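Local coordinates for protein SeqA (Vibrio cholerae, PDB 3SK7) that binds pairs of hemimethylated GATC sequences in the replication origin and so blocks re-initiation at newly replicated origins, limiting initiation to once per cell cycle, at residues Q61-S66 with W81-N86. Numbering follows the deposited sequence.
Sequences QTLLAS and WVITNN
Leu63 reaches from the short helix 60-66 onto CB of Trp81, the backbone of Trp81 and Val82, and the side chain of Ile83, in a small, buried van der Waals contact carried by apolar side chains and part of the backbone. The 151 Å² buried between the two segments comes mostly from this leucine and from Ile83, whose CA atoms are the nearest CA pair across the segments, 7.0 Å apart. Leu63 CD1 lies 3.7 Å from CB of Trp81 and 3.8 Å from the carbonyl carbon of Val82, so this branch rests against the main chain of the strand. The CG2 methyl of Ile83 sits near both methyls of Leu63, slightly closer to CD2 at 3.8 Å. With CG anti to the carbonyl carbon (chi1 -65°) and an extended second torsion, Leu63 carries its fork away from the helix to span both neighbours.

Trp81 offers its CB and carbonyl carbon, while its indole leads away from helix 60-66. In Ile83 the first torsion (chi1 70°) sets CG2 anti to the carbonyl carbon, and CG2 is the branch that meets Leu63. Val82 turns its side chain from Leu63 toward Phe27 and Met28 of helix 23-37 and Met94 of helix 88-101.

Hydrogen bonds within each segment flank the apolar patch. Ser66 OG bonds to Leu63 O at 2.6 Å, tilted 21° from the carbonyl plane, and Thr70 OG1 bonds to the same oxygen. Asn86 ND2 reaches Ile83 O at 3.1 Å from above the carbonyl plane. Pro72 and Ala57 also touch Leu63. Strand 81-82 is the central member of a small three-stranded antiparallel sheet in the SeqA C-terminal domain, with helix 60-66 on the side of Leu63 and helices 23-37 and 88-101 on the side of Val82.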
loop_
_atom_site.group_PDB
_atom_site.type_symbol
_atom_site.label_atom_id
_atom_site.label_comp_id
_atom_site.label_asym_id
_atom_site.label_seq_id
_atom_site.Cartn_x
_atom_site.Cartn_y
_atom_site.Cartn_z
ATOM N N GLN A 61 -10.385 -14.830 -0.044
ATOM C CA GLN A 61 -10.257 -16.208 0.398
ATOM C C GLN A 61 -8.819 -16.693 0.402
ATOM O O GLN A 61 -8.411 -17.427 1.296
ATOM C CB GLN A 61 -11.102 -17.135 -0.472
ATOM C CG GLN A 61 -11.073 -18.595 -0.004
ATOM C CD GLN A 61 -11.530 -18.763 1.446
ATOM O OE1 GLN A 61 -12.670 -18.441 1.792
ATOM N NE2 GLN A 61 -10.637 -19.263 2.300
ATOM N N THR A 62 -8.062 -16.297 -0.598
ATOM C CA THR A 62 -6.654 -16.678 -0.666
ATOM C C THR A 62 -5.921 -16.251 0.609
ATOM O O THR A 62 -5.061 -16.972 1.159
ATOM C CB THR A 62 -5.973 -16.055 -1.887
ATOM O OG1 THR A 62 -6.487 -16.652 -3.084
ATOM C CG2 THR A 62 -4.474 -16.250 -1.823
ATOM N N LEU A 63 -6.270 -15.069 1.098
ATOM C CA LEU A 63 -5.610 -14.578 2.277
ATOM C C LEU A 63 -6.120 -15.276 3.532
ATOM O O LEU A 63 -5.351 -15.529 4.468
ATOM C CB LEU A 63 -5.763 -13.056 2.411
ATOM C CG LEU A 63 -5.087 -12.242 1.324
ATOM C CD1 LEU A 63 -5.370 -10.749 1.556
ATOM C CD2 LEU A 63 -3.607 -12.523 1.271
ATOM N N LEU A 64 -7.408 -15.616 3.557
ATOM C CA LEU A 64 -7.917 -16.437 4.654
ATOM C C LEU A 64 -7.334 -17.860 4.628
ATOM O O LEU A 64 -7.135 -18.480 5.674
ATOM C CB LEU A 64 -9.445 -16.486 4.623
ATOM C CG LEU A 64 -10.123 -15.158 4.924
ATOM C CD1 LEU A 64 -11.627 -15.310 4.824
ATOM C CD2 LEU A 64 -9.761 -14.657 6.263
ATOM N N ALA A 65 -7.016 -18.365 3.439
ATOM C CA ALA A 65 -6.371 -19.672 3.316
ATOM C C ALA A 65 -4.958 -19.606 3.862
ATOM O O ALA A 65 -4.462 -20.579 4.413
ATOM C CB ALA A 65 -6.335 -20.111 1.872
ATOM N N SER A 66 -4.277 -18.478 3.678
ATOM C CA SER A 66 -2.967 -18.300 4.323
ATOM C C SER A 66 -3.022 -18.222 5.868
ATOM O O SER A 66 -2.092 -18.654 6.536
ATOM C CB SER A 66 -2.211 -17.102 3.744
ATOM O OG SER A 66 -2.742 -15.880 4.213
ATOM N N TRP A 81 -6.512 -7.219 -2.391
ATOM C CA TRP A 81 -6.760 -7.352 -0.971
ATOM C C TRP A 81 -5.419 -7.415 -0.269
ATOM O O TRP A 81 -4.416 -7.852 -0.859
ATOM C CB TRP A 81 -7.516 -8.654 -0.674
ATOM C CG TRP A 81 -8.944 -8.643 -1.169
ATOM C CD1 TRP A 81 -9.373 -8.667 -2.467
ATOM C CD2 TRP A 81 -10.112 -8.575 -0.360
ATOM N NE1 TRP A 81 -10.753 -8.614 -2.510
ATOM C CE2 TRP A 81 -11.225 -8.544 -1.228
ATOM C CE3 TRP A 81 -10.332 -8.528 1.012
ATOM C CZ2 TRP A 81 -12.534 -8.477 -0.758
ATOM C CZ3 TRP A 81 -11.627 -8.478 1.470
ATOM C CH2 TRP A 81 -12.711 -8.446 0.591
ATOM N N VAL A 82 -5.399 -6.962 0.988
ATOM C CA VAL A 82 -4.180 -6.980 1.791
ATOM C C VAL A 82 -4.476 -7.424 3.209
ATOM O O VAL A 82 -5.562 -7.177 3.720
ATOM C CB VAL A 82 -3.498 -5.595 1.764
ATOM C CG1 VAL A 82 -4.353 -4.518 2.429
ATOM C CG2 VAL A 82 -2.143 -5.625 2.409
ATOM N N ILE A 83 -3.536 -8.119 3.833
ATOM C CA ILE A 83 -3.685 -8.492 5.225
ATOM C C ILE A 83 -3.473 -7.271 6.140
ATOM O O ILE A 83 -2.622 -6.411 5.881
ATOM C CB ILE A 83 -2.785 -9.665 5.624
ATOM C CG1 ILE A 83 -1.319 -9.261 5.659
ATOM C CG2 ILE A 83 -2.996 -10.845 4.670
ATOM C CD1 ILE A 83 -0.426 -10.352 6.205
ATOM N N THR A 84 -4.286 -7.175 7.190
ATOM C CA THR A 84 -4.236 -6.035 8.085
ATOM C C THR A 84 -4.059 -6.408 9.535
ATOM O O THR A 84 -4.156 -5.531 10.388
ATOM C CB THR A 84 -5.445 -5.112 7.953
ATOM O OG1 THR A 84 -6.613 -5.741 8.494
ATOM C CG2 THR A 84 -5.706 -4.739 6.526
ATOM N N ASN A 85 -3.739 -7.671 9.808
ATOM C CA ASN A 85 -3.443 -8.106 11.178
ATOM C C ASN A 85 -2.024 -7.719 11.551
ATOM O O ASN A 85 -1.182 -8.573 11.844
ATOM C CB ASN A 85 -3.587 -9.630 11.323
ATOM C CG ASN A 85 -2.506 -10.397 10.545
ATOM O OD1 ASN A 85 -1.968 -9.903 9.556
ATOM N ND2 ASN A 85 -2.185 -11.600 11.000
ATOM N N ASN A 86 -1.743 -6.431 11.535
ATOM C CA ASN A 86 -0.367 -6.000 11.712
ATOM C C ASN A 86 -0.292 -4.602 12.307
ATOM O O ASN A 86 -1.287 -3.892 12.334
ATOM C CB ASN A 86 0.399 -6.052 10.385
ATOM C CG ASN A 86 -0.414 -5.538 9.207
ATOM O OD1 ASN A 86 -1.040 -4.479 9.277
ATOM N ND2 ASN A 86 -0.420 -6.301 8.125
#